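Local coordinates for protein B-agarase (Saccharophagus degradans, PDB 4BQ2) that hydrolyses agarose chains as a family 50 exo-beta-agarase, cutting beta-glycosidic linkages with a catalytic module that also carries a calcium-binding, carbohydrate-binding-module-like domain, at residues M4-E9 against D185-Q190; A24-Y29 against K38-A43; S71-I76 against S111-L116. All blocks are in the same frame, centred on the assembly; numbering follows the deposited sequence.

Interaction 1 of 3, residues M4-E9 against D185-Q190; sequences MLFDFE and DNIRIQ. With CA (calcium ion), chain K.
Residues 4-9 run antiparallel to the strand 185-190, with Met4 opposite Arg188 in a non-hydrogen-bonded pair, Phe6 opposite Ile187 in a hydrogen-bonded pair, and a shift of register by one residue between the two. The shift is a classic beta bulge, in which Ile187 O takes two donors in its carbonyl plane: Leu5 N at 2.7 Å and Phe6 N at 3.0 Å. In return Ile187 N donates to Phe6 O, though at an N-H...O angle of just 133°. Met4 folds its thioether back over the neighbouring strand. CG lies anti to the backbone N (chi1 -179°) and the chain bends at the next two torsions, which brings SD to 3.5 Å from Ile187 O. Leu5, by contrast, lays CD1 against Ile187 CG2 and Ile189 CG1, while the Phe6 ring presents its edge to Ile187 CB.

Beyond the bulge the two segments share the calcium site of the carbohydrate-binding-module-like domain. Asp185 grips the ion with both carboxylate oxygens, and Asp7 O (2.3 Å from the calcium) and Glu9 OE2 (2.4 Å) add a backbone and a side-chain ligand. A water, Ser37 OG and the backbone O of Lys38 complete the shell. An Asx turn shapes the loop, since Glu9 N donates to Asp7 OD1 from above the carboxylate plane; Asp7 uses OD1 for the turn while its carbonyl binds the metal. The calcium-bound water also donates to Asn186 OD1, and ND2 of the same amide is hydrogen-bonded to Asp75 OD2. Tyr29 OH is hydrogen-bonded to Asp185 OD2 as a second-shell partner. The Phe8 side chain runs alongside Asp185 in the opposite sense, its ring plane 52° from the carboxylate, and sets its CD2 edge 3.7 Å from Asp185 OD1 and its CZ against Ile187 CD1.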
loop_
_atom_site.group_PDB
_atom_site.type_symbol
_atom_site.label_atom_id
_atom_site.label_comp_id
_atom_site.label_asym_id
_atom_site.label_seq_id
_atom_site.Cartn_x
_atom_site.Cartn_y
_atom_site.Cartn_z
ATOM N N MET A 4 -10.277 27.907 -21.915
ATOM C CA MET A 4 -11.379 27.512 -21.049
ATOM C C MET A 4 -12.162 26.336 -21.631
ATOM O O MET A 4 -12.606 26.382 -22.782
ATOM C CB MET A 4 -12.303 28.716 -20.739
ATOM C CG MET A 4 -13.484 28.404 -19.821
ATOM S SD MET A 4 -13.035 27.818 -18.159
ATOM C CE MET A 4 -12.250 29.302 -17.553
ATOM N N LEU A 5 -12.344 25.272 -20.840
ATOM C CA LEU A 5 -13.156 24.140 -21.288
ATOM C C LEU A 5 -14.605 24.215 -20.790
ATOM O O LEU A 5 -15.529 24.065 -21.584
ATOM C CB LEU A 5 -12.487 22.803 -20.921
ATOM C CG LEU A 5 -11.067 22.689 -21.474
ATOM C CD1 LEU A 5 -10.332 21.575 -20.738
ATOM C CD2 LEU A 5 -11.068 22.464 -22.987
ATOM N N PHE A 6 -14.803 24.424 -19.485
ATOM C CA PHE A 6 -16.145 24.499 -18.899
ATOM C C PHE A 6 -16.159 25.521 -17.768
ATOM O O PHE A 6 -15.556 25.280 -16.713
ATOM C CB PHE A 6 -16.617 23.135 -18.316
ATOM C CG PHE A 6 -16.677 22.032 -19.334
ATOM C CD1 PHE A 6 -17.826 21.846 -20.129
ATOM C CD2 PHE A 6 -15.570 21.214 -19.555
ATOM C CE1 PHE A 6 -17.869 20.834 -21.087
ATOM C CE2 PHE A 6 -15.610 20.209 -20.525
ATOM C CZ PHE A 6 -16.756 20.013 -21.279
ATOM N N ASP A 7 -16.852 26.639 -17.971
ATOM C CA ASP A 7 -17.067 27.602 -16.867
ATOM C C ASP A 7 -18.495 27.596 -16.351
ATOM O O ASP A 7 -18.814 28.321 -15.408
ATOM C CB ASP A 7 -16.609 29.026 -17.221
ATOM C CG ASP A 7 -17.413 29.664 -18.353
ATOM O OD1 ASP A 7 -18.528 29.228 -18.709
ATOM O OD2 ASP A 7 -16.890 30.627 -18.916
ATOM N N PHE A 8 -19.347 26.787 -16.987
ATOM C CA PHE A 8 -20.771 26.593 -16.590
ATOM C C PHE A 8 -21.656 27.848 -16.605
ATOM O O PHE A 8 -22.763 27.832 -16.045
ATOM C CB PHE A 8 -20.876 25.803 -15.272
ATOM C CG PHE A 8 -20.075 24.533 -15.297
ATOM C CD1 PHE A 8 -20.549 23.425 -16.001
ATOM C CD2 PHE A 8 -18.804 24.470 -14.718
ATOM C CE1 PHE A 8 -19.793 22.253 -16.085
ATOM C CE2 PHE A 8 -18.048 23.291 -14.795
ATOM C CZ PHE A 8 -18.551 22.193 -15.478
ATOM N N GLU A 9 -21.184 28.907 -17.269
ATOM C CA GLU A 9 -21.887 30.204 -17.245
ATOM C C GLU A 9 -23.146 30.267 -18.121
ATOM O O GLU A 9 -24.036 31.063 -17.875
ATOM C CB GLU A 9 -20.931 31.353 -17.590
ATOM C CG GLU A 9 -19.837 31.539 -16.548
ATOM C CD GLU A 9 -20.424 31.752 -15.167
ATOM O OE1 GLU A 9 -21.295 32.632 -15.044
ATOM O OE2 GLU A 9 -20.073 31.010 -14.219
ATOM N N ASP A 185 -15.761 24.030 -10.975
ATOM C CA ASP A 185 -15.891 25.181 -11.885
ATOM C C ASP A 185 -14.587 25.396 -12.620
ATOM O O ASP A 185 -13.520 24.929 -12.166
ATOM C CB ASP A 185 -16.347 26.409 -11.091
ATOM C CG ASP A 185 -16.870 27.532 -11.991
ATOM O OD1 ASP A 185 -16.964 27.331 -13.223
ATOM O OD2 ASP A 185 -17.138 28.635 -11.470
ATOM N N ASN A 186 -14.666 26.042 -13.795
ATOM C CA ASN A 186 -13.498 26.550 -14.518
ATOM C C ASN A 186 -12.529 25.466 -14.955
ATOM O O ASN A 186 -11.334 25.562 -14.719
ATOM C CB ASN A 186 -12.779 27.636 -13.701
ATOM C CG ASN A 186 -13.684 28.833 -13.422
ATOM O OD1 ASN A 186 -14.393 29.297 -14.316
ATOM N ND2 ASN A 186 -13.678 29.322 -12.186
ATOM N N ILE A 187 -13.068 24.402 -15.531
ATOM C CA ILE A 187 -12.227 23.383 -16.082
ATOM C C ILE A 187 -11.493 23.992 -17.264
ATOM O O ILE A 187 -12.118 24.452 -18.228
ATOM C CB ILE A 187 -13.030 22.150 -16.505
ATOM C CG1 ILE A 187 -13.957 21.724 -15.348
ATOM C CG2 ILE A 187 -12.051 21.089 -16.929
ATOM C CD1 ILE A 187 -14.693 20.404 -15.511
ATOM N N ARG A 188 -10.169 24.035 -17.176
ATOM C CA ARG A 188 -9.389 24.764 -18.176
ATOM C C ARG A 188 -7.993 24.179 -18.337
ATOM O O ARG A 188 -7.549 23.403 -17.471
ATOM C CB ARG A 188 -9.299 26.244 -17.754
ATOM C CG ARG A 188 -8.430 26.464 -16.511
ATOM C CD ARG A 188 -8.899 27.607 -15.650
ATOM N NE ARG A 188 -7.977 27.856 -14.531
ATOM C CZ ARG A 188 -8.222 27.531 -13.260
ATOM N NH1 ARG A 188 -9.354 26.891 -12.910
ATOM N NH2 ARG A 188 -7.312 27.831 -12.341
ATOM N N ILE A 189 -7.306 24.560 -19.420
ATOM C CA ILE A 189 -5.881 24.291 -19.610
ATOM C C ILE A 189 -5.076 25.587 -19.523
ATOM O O ILE A 189 -5.441 26.590 -20.129
ATOM C CB ILE A 189 -5.563 23.618 -20.957
ATOM C CG1 ILE A 189 -6.205 22.241 -21.025
ATOM C CG2 ILE A 189 -4.056 23.434 -21.130
ATOM C CD1 ILE A 189 -6.363 21.767 -22.443
ATOM N N GLN A 190 -3.995 25.552 -18.734
ATOM C CA GLN A 190 -3.079 26.691 -18.576
ATOM C C GLN A 190 -1.668 26.203 -18.910
ATOM O O GLN A 190 -1.276 25.135 -18.443
ATOM C CB GLN A 190 -3.125 27.232 -17.130
ATOM C CG GLN A 190 -4.397 28.018 -16.811
ATOM C CD GLN A 190 -4.468 28.542 -15.405
ATOM O OE1 GLN A 190 -5.554 28.864 -14.921
ATOM N NE2 GLN A 190 -3.319 28.631 -14.725
HETATM CA CA CA K . -18.485 29.447 -13.407
HETATM O O HOH W 1 -16.998 30.746 -14.080
#

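Interaction 2 of 3, residues A24-Y29 against K38-A43; sequences ASIETY and KGLKLA. With CA (calcium ion), chain K.
The beta hairpin formed by strands 22-30 and 36-44 pairs Ala24 through Tyr29 with Lys38 through Ala43 in the carbohydrate-binding-module-like domain, and supplies two ligands to its calcium, Ser37 OG and Lys38 O. Two hydrogen-bonded pairs hold the strands, Ser25 with Lys41 and Glu27 with Gly39; the shorter bonds, Lys41 N to Ser25 O and Gly39 N to Glu27 O, are both 2.7 Å and nearly straight.

On the face bearing Ala24, Ile26 and Thr28, the Ile26 side chain lies roughly perpendicular to those of Leu40 and Lys38: its CD1 meets Leu40 CD1 at 4.0 Å, and its CG2 meets Lys38 CB at 3.8 Å. Thr28 OG1 lies beside Lys38 CD.

The other face is more polar. Ser25 OG, set between the backbone N and the carbonyl carbon (chi1 55°), donates to Glu27 OE2 at 2.7 Å, on the anti side but tilted from the carboxylate plane. Glu27 bends at chi2 and lays CG across Lys41 CB, whereas the lysine runs on fully extended. A water donates to both Ser25 OG and Lys41 O.

At the metal end, the edge of the Tyr29 ring borders the backbone of Lys38 and Gly39, where glycine has no side chain to obstruct it, and Lys38 O itself binds the calcium at 2.3 Å.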
loop_
_atom_site.group_PDB
_atom_site.type_symbol
_atom_site.label_atom_id
_atom_site.label_comp_id
_atom_site.label_asym_id
_atom_site.label_seq_id
_atom_site.Cartn_x
_atom_site.Cartn_y
_atom_site.Cartn_z
ATOM N N ALA A 24 -26.429 15.848 -11.016
ATOM C CA ALA A 24 -25.696 17.054 -11.383
ATOM C C ALA A 24 -26.651 18.220 -11.545
ATOM O O ALA A 24 -27.782 18.024 -12.016
ATOM C CB ALA A 24 -24.979 16.821 -12.693
ATOM N N SER A 25 -26.210 19.424 -11.155
ATOM C CA SER A 25 -26.980 20.652 -11.392
ATOM C C SER A 25 -26.030 21.855 -11.425
ATOM O O SER A 25 -24.880 21.774 -10.944
ATOM C CB SER A 25 -28.055 20.863 -10.329
ATOM O OG SER A 25 -27.513 20.858 -9.014
ATOM N N ILE A 26 -26.499 22.952 -11.998
ATOM C CA ILE A 26 -25.712 24.183 -12.009
ATOM C C ILE A 26 -26.238 25.061 -10.894
ATOM O O ILE A 26 -27.437 25.338 -10.825
ATOM C CB ILE A 26 -25.784 24.946 -13.345
ATOM C CG1 ILE A 26 -25.354 24.069 -14.525
ATOM C CG2 ILE A 26 -24.919 26.227 -13.298
ATOM C CD1 ILE A 26 -23.906 23.613 -14.497
ATOM N N GLU A 27 -25.341 25.473 -10.002
ATOM C CA GLU A 27 -25.693 26.341 -8.873
ATOM C C GLU A 27 -24.676 27.474 -8.765
ATOM O O GLU A 27 -23.554 27.370 -9.273
ATOM C CB GLU A 27 -25.687 25.592 -7.534
ATOM C CG GLU A 27 -26.294 24.188 -7.514
ATOM C CD GLU A 27 -27.812 24.176 -7.545
ATOM O OE1 GLU A 27 -28.421 25.277 -7.464
ATOM O OE2 GLU A 27 -28.393 23.056 -7.649
ATOM N N THR A 28 -25.082 28.539 -8.079
ATOM C CA THR A 28 -24.171 29.624 -7.709
ATOM C C THR A 28 -23.469 29.277 -6.391
ATOM O O THR A 28 -24.112 28.827 -5.426
ATOM C CB THR A 28 -24.920 30.978 -7.630
ATOM O OG1 THR A 28 -25.442 31.282 -8.920
ATOM C CG2 THR A 28 -23.979 32.117 -7.225
ATOM N N TYR A 29 -22.149 29.460 -6.373
ATOM C CA TYR A 29 -21.297 29.131 -5.210
ATOM C C TYR A 29 -20.241 30.254 -5.179
ATOM O O TYR A 29 -20.086 30.961 -6.191
ATOM C CB TYR A 29 -20.608 27.760 -5.428
ATOM C CG TYR A 29 -19.462 27.925 -6.401
ATOM C CD1 TYR A 29 -19.700 28.064 -7.771
ATOM C CD2 TYR A 29 -18.162 28.039 -5.952
ATOM C CE1 TYR A 29 -18.659 28.262 -8.663
ATOM C CE2 TYR A 29 -17.116 28.269 -6.840
ATOM C CZ TYR A 29 -17.378 28.390 -8.191
ATOM O OH TYR A 29 -16.341 28.635 -9.061
ATOM N N LYS A 38 -21.362 30.562 -11.406
ATOM C CA LYS A 38 -22.093 29.317 -11.627
ATOM C C LYS A 38 -21.124 28.131 -11.678
ATOM O O LYS A 38 -20.152 28.177 -12.416
ATOM C CB LYS A 38 -22.889 29.390 -12.932
ATOM C CG LYS A 38 -23.859 30.545 -13.033
ATOM C CD LYS A 38 -25.233 30.230 -12.507
ATOM C CE LYS A 38 -26.292 30.935 -13.352
ATOM N NZ LYS A 38 -25.785 32.173 -13.995
ATOM N N GLY A 39 -21.402 27.078 -10.910
ATOM C CA GLY A 39 -20.565 25.879 -10.912
ATOM C C GLY A 39 -21.398 24.600 -11.080
ATOM O O GLY A 39 -22.625 24.626 -10.992
ATOM N N LEU A 40 -20.714 23.505 -11.377
ATOM C CA LEU A 40 -21.371 22.203 -11.456
ATOM C C LEU A 40 -21.381 21.558 -10.085
ATOM O O LEU A 40 -20.310 21.186 -9.537
ATOM C CB LEU A 40 -20.642 21.307 -12.437
ATOM C CG LEU A 40 -21.268 19.914 -12.609
ATOM C CD1 LEU A 40 -22.496 19.974 -13.497
ATOM C CD2 LEU A 40 -20.203 19.031 -13.226
ATOM N N LYS A 41 -22.584 21.382 -9.560
ATOM C CA LYS A 41 -22.779 20.730 -8.287
ATOM C C LYS A 41 -22.932 19.226 -8.538
ATOM O O LYS A 41 -23.829 18.803 -9.267
ATOM C CB LYS A 41 -24.012 21.274 -7.563
ATOM C CG LYS A 41 -24.231 20.586 -6.216
ATOM C CD LYS A 41 -25.514 21.021 -5.551
ATOM C CE LYS A 41 -25.661 20.259 -4.241
ATOM N NZ LYS A 41 -26.590 20.960 -3.308
ATOM N N LEU A 42 -22.030 18.428 -7.969
ATOM C CA LEU A 42 -22.015 16.990 -8.274
ATOM C C LEU A 42 -22.314 16.232 -6.984
ATOM O O LEU A 42 -21.477 16.204 -6.072
ATOM C CB LEU A 42 -20.683 16.585 -8.906
ATOM C CG LEU A 42 -20.522 15.098 -9.285
ATOM C CD1 LEU A 42 -21.449 14.733 -10.458
ATOM C CD2 LEU A 42 -19.074 14.744 -9.612
ATOM N N ALA A 43 -23.513 15.645 -6.893
ATOM C CA ALA A 43 -23.927 14.989 -5.675
ATOM C C ALA A 43 -23.898 13.471 -5.929
ATOM O O ALA A 43 -24.736 12.944 -6.674
ATOM C CB ALA A 43 -25.300 15.480 -5.235
HETATM CA CA CA K . -18.485 29.447 -13.407
HETATM O O HOH W 2 -26.596 18.326 -7.980
HETATM O O HOH W 1 -16.998 30.746 -14.080
#

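Interaction 3 of 3, residues S71-I76 against S111-L116; sequences SLYFDI and SYYAKL
This is a fully buried antiparallel strand pairing inside the carbohydrate-binding-module-like domain, joining strand 70-79, which lies beside strand 180-191, to strand 110-115. Four backbone hydrogen bonds fasten it, two between Leu72 and Ala114 and two between Phe74 and Tyr112; the shortest is Tyr112 N to Phe74 O at 2.7 Å.

The face carrying Ser71, Tyr73 and Asp75 centres on two tyrosines that lie side by side and point the same way. The planes of the Tyr73 and Tyr113 rings are 27° apart, but their centroids are offset by 5.3 Å, so there is little face-to-face stacking. Instead Tyr113 CB sits over the middle of the Tyr73 ring, 3.5 Å from its centroid, as a CH-pi contact. With chi1 at 63°, the Tyr113 ring is carried away from the neighbouring strand, and CB rather than the ring covers Tyr73. Further along, Ser111 OG donates to Asp75 OD1 at 2.6 Å from above the carboxylate plane. Asp75 OD1 also forms a salt bridge with Arg188, so this buried carboxylate is well compensated and probably ionised.

On the other face, the Ile76 and Tyr112 side chains run roughly perpendicular, with Ile76 CG1 3.9 Å from Tyr112 CD1. The Tyr112 hydroxyl and Ile76 O share a water, and that hydroxyl is also hydrogen-bonded to Arg150. Phe74 and Ala114 touch Leu88 of strand 84-92 and Ile76 touches Phe86, layered strand packing consistent with the core of a beta-sandwich, as in many carbohydrate-binding modules.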
loop_
_atom_site.group_PDB
_atom_site.type_symbol
_atom_site.label_atom_id
_atom_site.label_comp_id
_atom_site.label_asym_id
_atom_site.label_seq_id
_atom_site.Cartn_x
_atom_site.Cartn_y
_atom_site.Cartn_z
ATOM N N SER A 71 -0.935 22.238 -18.027
ATOM C CA SER A 71 -1.680 21.465 -17.041
ATOM C C SER A 71 -3.169 21.721 -17.213
ATOM O O SER A 71 -3.583 22.782 -17.630
ATOM C CB SER A 71 -1.272 21.854 -15.597
ATOM O OG SER A 71 0.086 21.546 -15.362
ATOM N N LEU A 72 -3.953 20.715 -16.848
ATOM C CA LEU A 72 -5.374 20.787 -16.731
ATOM C C LEU A 72 -5.739 21.247 -15.315
ATOM O O LEU A 72 -5.283 20.654 -14.318
ATOM C CB LEU A 72 -5.913 19.367 -16.922
ATOM C CG LEU A 72 -7.388 19.088 -17.072
ATOM C CD1 LEU A 72 -7.907 19.811 -18.319
ATOM C CD2 LEU A 72 -7.576 17.560 -17.189
ATOM N N TYR A 73 -6.586 22.267 -15.242
ATOM C CA TYR A 73 -6.996 22.880 -13.978
ATOM C C TYR A 73 -8.466 22.696 -13.694
ATOM O O TYR A 73 -9.267 22.763 -14.620
ATOM C CB TYR A 73 -6.737 24.384 -14.071
ATOM C CG TYR A 73 -5.327 24.761 -13.786
ATOM C CD1 TYR A 73 -4.321 24.518 -14.717
ATOM C CD2 TYR A 73 -4.979 25.361 -12.578
ATOM C CE1 TYR A 73 -3.010 24.862 -14.465
ATOM C CE2 TYR A 73 -3.657 25.714 -12.321
ATOM C CZ TYR A 73 -2.689 25.470 -13.270
ATOM O OH TYR A 73 -1.378 25.821 -13.042
ATOM N N PHE A 74 -8.817 22.517 -12.416
ATOM C CA PHE A 74 -10.219 22.483 -11.959
ATOM C C PHE A 74 -10.304 23.279 -10.671
ATOM O O PHE A 74 -9.388 23.173 -9.832
ATOM C CB PHE A 74 -10.668 21.053 -11.579
ATOM C CG PHE A 74 -10.401 20.001 -12.611
ATOM C CD1 PHE A 74 -9.136 19.459 -12.771
ATOM C CD2 PHE A 74 -11.457 19.461 -13.335
ATOM C CE1 PHE A 74 -8.896 18.458 -13.710
ATOM C CE2 PHE A 74 -11.235 18.468 -14.295
ATOM C CZ PHE A 74 -9.962 17.960 -14.465
ATOM N N ASP A 75 -11.370 24.073 -10.507
ATOM C CA ASP A 75 -11.683 24.675 -9.201
ATOM C C ASP A 75 -12.681 23.727 -8.545
ATOM O O ASP A 75 -13.666 23.342 -9.168
ATOM C CB ASP A 75 -12.311 26.079 -9.336
ATOM C CG ASP A 75 -11.368 27.114 -9.959
ATOM O OD1 ASP A 75 -10.175 26.816 -10.201
ATOM O OD2 ASP A 75 -11.874 28.219 -10.279
ATOM N N ILE A 76 -12.398 23.277 -7.332
ATOM C CA ILE A 76 -13.244 22.259 -6.680
ATOM C C ILE A 76 -13.371 22.558 -5.200
ATOM O O ILE A 76 -12.411 23.069 -4.573
ATOM C CB ILE A 76 -12.661 20.814 -6.853
ATOM C CG1 ILE A 76 -12.027 20.620 -8.242
ATOM C CG2 ILE A 76 -13.720 19.730 -6.578
ATOM C CD1 ILE A 76 -11.362 19.252 -8.434
ATOM N N SER A 111 -8.025 25.880 -6.460
ATOM C CA SER A 111 -7.721 25.417 -7.822
ATOM C C SER A 111 -6.778 24.249 -7.745
ATOM O O SER A 111 -5.817 24.262 -6.930
ATOM C CB SER A 111 -7.013 26.507 -8.666
ATOM O OG SER A 111 -7.921 27.451 -9.190
ATOM N N TYR A 112 -7.024 23.262 -8.611
ATOM C CA TYR A 112 -6.276 22.020 -8.608
ATOM C C TYR A 112 -5.706 21.768 -9.995
ATOM O O TYR A 112 -6.402 21.967 -10.991
ATOM C CB TYR A 112 -7.212 20.857 -8.203
ATOM C CG TYR A 112 -7.634 20.915 -6.759
ATOM C CD1 TYR A 112 -8.757 21.653 -6.356
ATOM C CD2 TYR A 112 -6.898 20.240 -5.791
ATOM C CE1 TYR A 112 -9.143 21.728 -5.037
ATOM C CE2 TYR A 112 -7.262 20.290 -4.478
ATOM C CZ TYR A 112 -8.373 21.055 -4.085
ATOM O OH TYR A 112 -8.719 21.058 -2.737
ATOM N N TYR A 113 -4.468 21.299 -10.094
ATOM C CA TYR A 113 -3.960 21.031 -11.448
ATOM C C TYR A 113 -3.313 19.690 -11.628
ATOM O O TYR A 113 -2.716 19.140 -10.700
ATOM C CB TYR A 113 -3.019 22.149 -11.953
ATOM C CG TYR A 113 -1.744 22.308 -11.136
ATOM C CD1 TYR A 113 -1.717 23.136 -10.007
ATOM C CD2 TYR A 113 -0.573 21.661 -11.509
ATOM C CE1 TYR A 113 -0.548 23.302 -9.260
ATOM C CE2 TYR A 113 0.602 21.817 -10.779
ATOM C CZ TYR A 113 0.603 22.641 -9.658
ATOM O OH TYR A 113 1.769 22.778 -8.940
ATOM N N ALA A 114 -3.412 19.196 -12.861
ATOM C CA ALA A 114 -2.772 17.976 -13.269
ATOM C C ALA A 114 -1.987 18.246 -14.530
ATOM O O ALA A 114 -2.549 18.613 -15.570
ATOM C CB ALA A 114 -3.809 16.872 -13.497
ATOM N N LYS A 115 -0.676 18.077 -14.429
ATOM C CA LYS A 115 0.216 18.276 -15.571
ATOM C C LYS A 115 -0.153 17.360 -16.746
ATOM O O LYS A 115 -0.419 16.187 -16.551
ATOM C CB LYS A 115 1.667 18.064 -15.119
ATOM C CG LYS A 115 2.276 19.261 -14.402
ATOM C CD LYS A 115 3.545 18.825 -13.708
ATOM C CE LYS A 115 4.209 19.970 -12.978
ATOM N NZ LYS A 115 4.866 19.368 -11.779
ATOM N N LEU A 116 -0.217 17.916 -17.962
ATOM C CA LEU A 116 -0.409 17.100 -19.146
ATOM C C LEU A 116 0.893 16.829 -19.849
ATOM O O LEU A 116 1.041 15.829 -20.545
ATOM C CB LEU A 116 -1.308 17.833 -20.127
ATOM C CG LEU A 116 -2.749 18.080 -19.710
ATOM C CD1 LEU A 116 -3.409 18.971 -20.731
ATOM C CD2 LEU A 116 -3.517 16.771 -19.574
HETATM O O HOH W 3 -10.796 22.625 -2.299
#

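How the interactions relate
From the N terminus, residues 4-9 pair with 185-190 in interaction 1, closing the longest loop of the three. Within it, interaction 2 closes first as a short hairpin, and interaction 3 follows in series after a longer excursion; neither crosses the other. Strand 180-191 unites them, pairing with strands 3-6, 36-44 and 70-79. Interactions 1 and 2 meet around the shared calcium, where Glu9 OE2 probably accepts from Lys38 N. Interactions 1 and 3 meet through a probable backbone hydrogen bond from Tyr73 N to Arg188 O. Interactions 2 and 3 do not touch, their nearest atoms being about 5 Å apart.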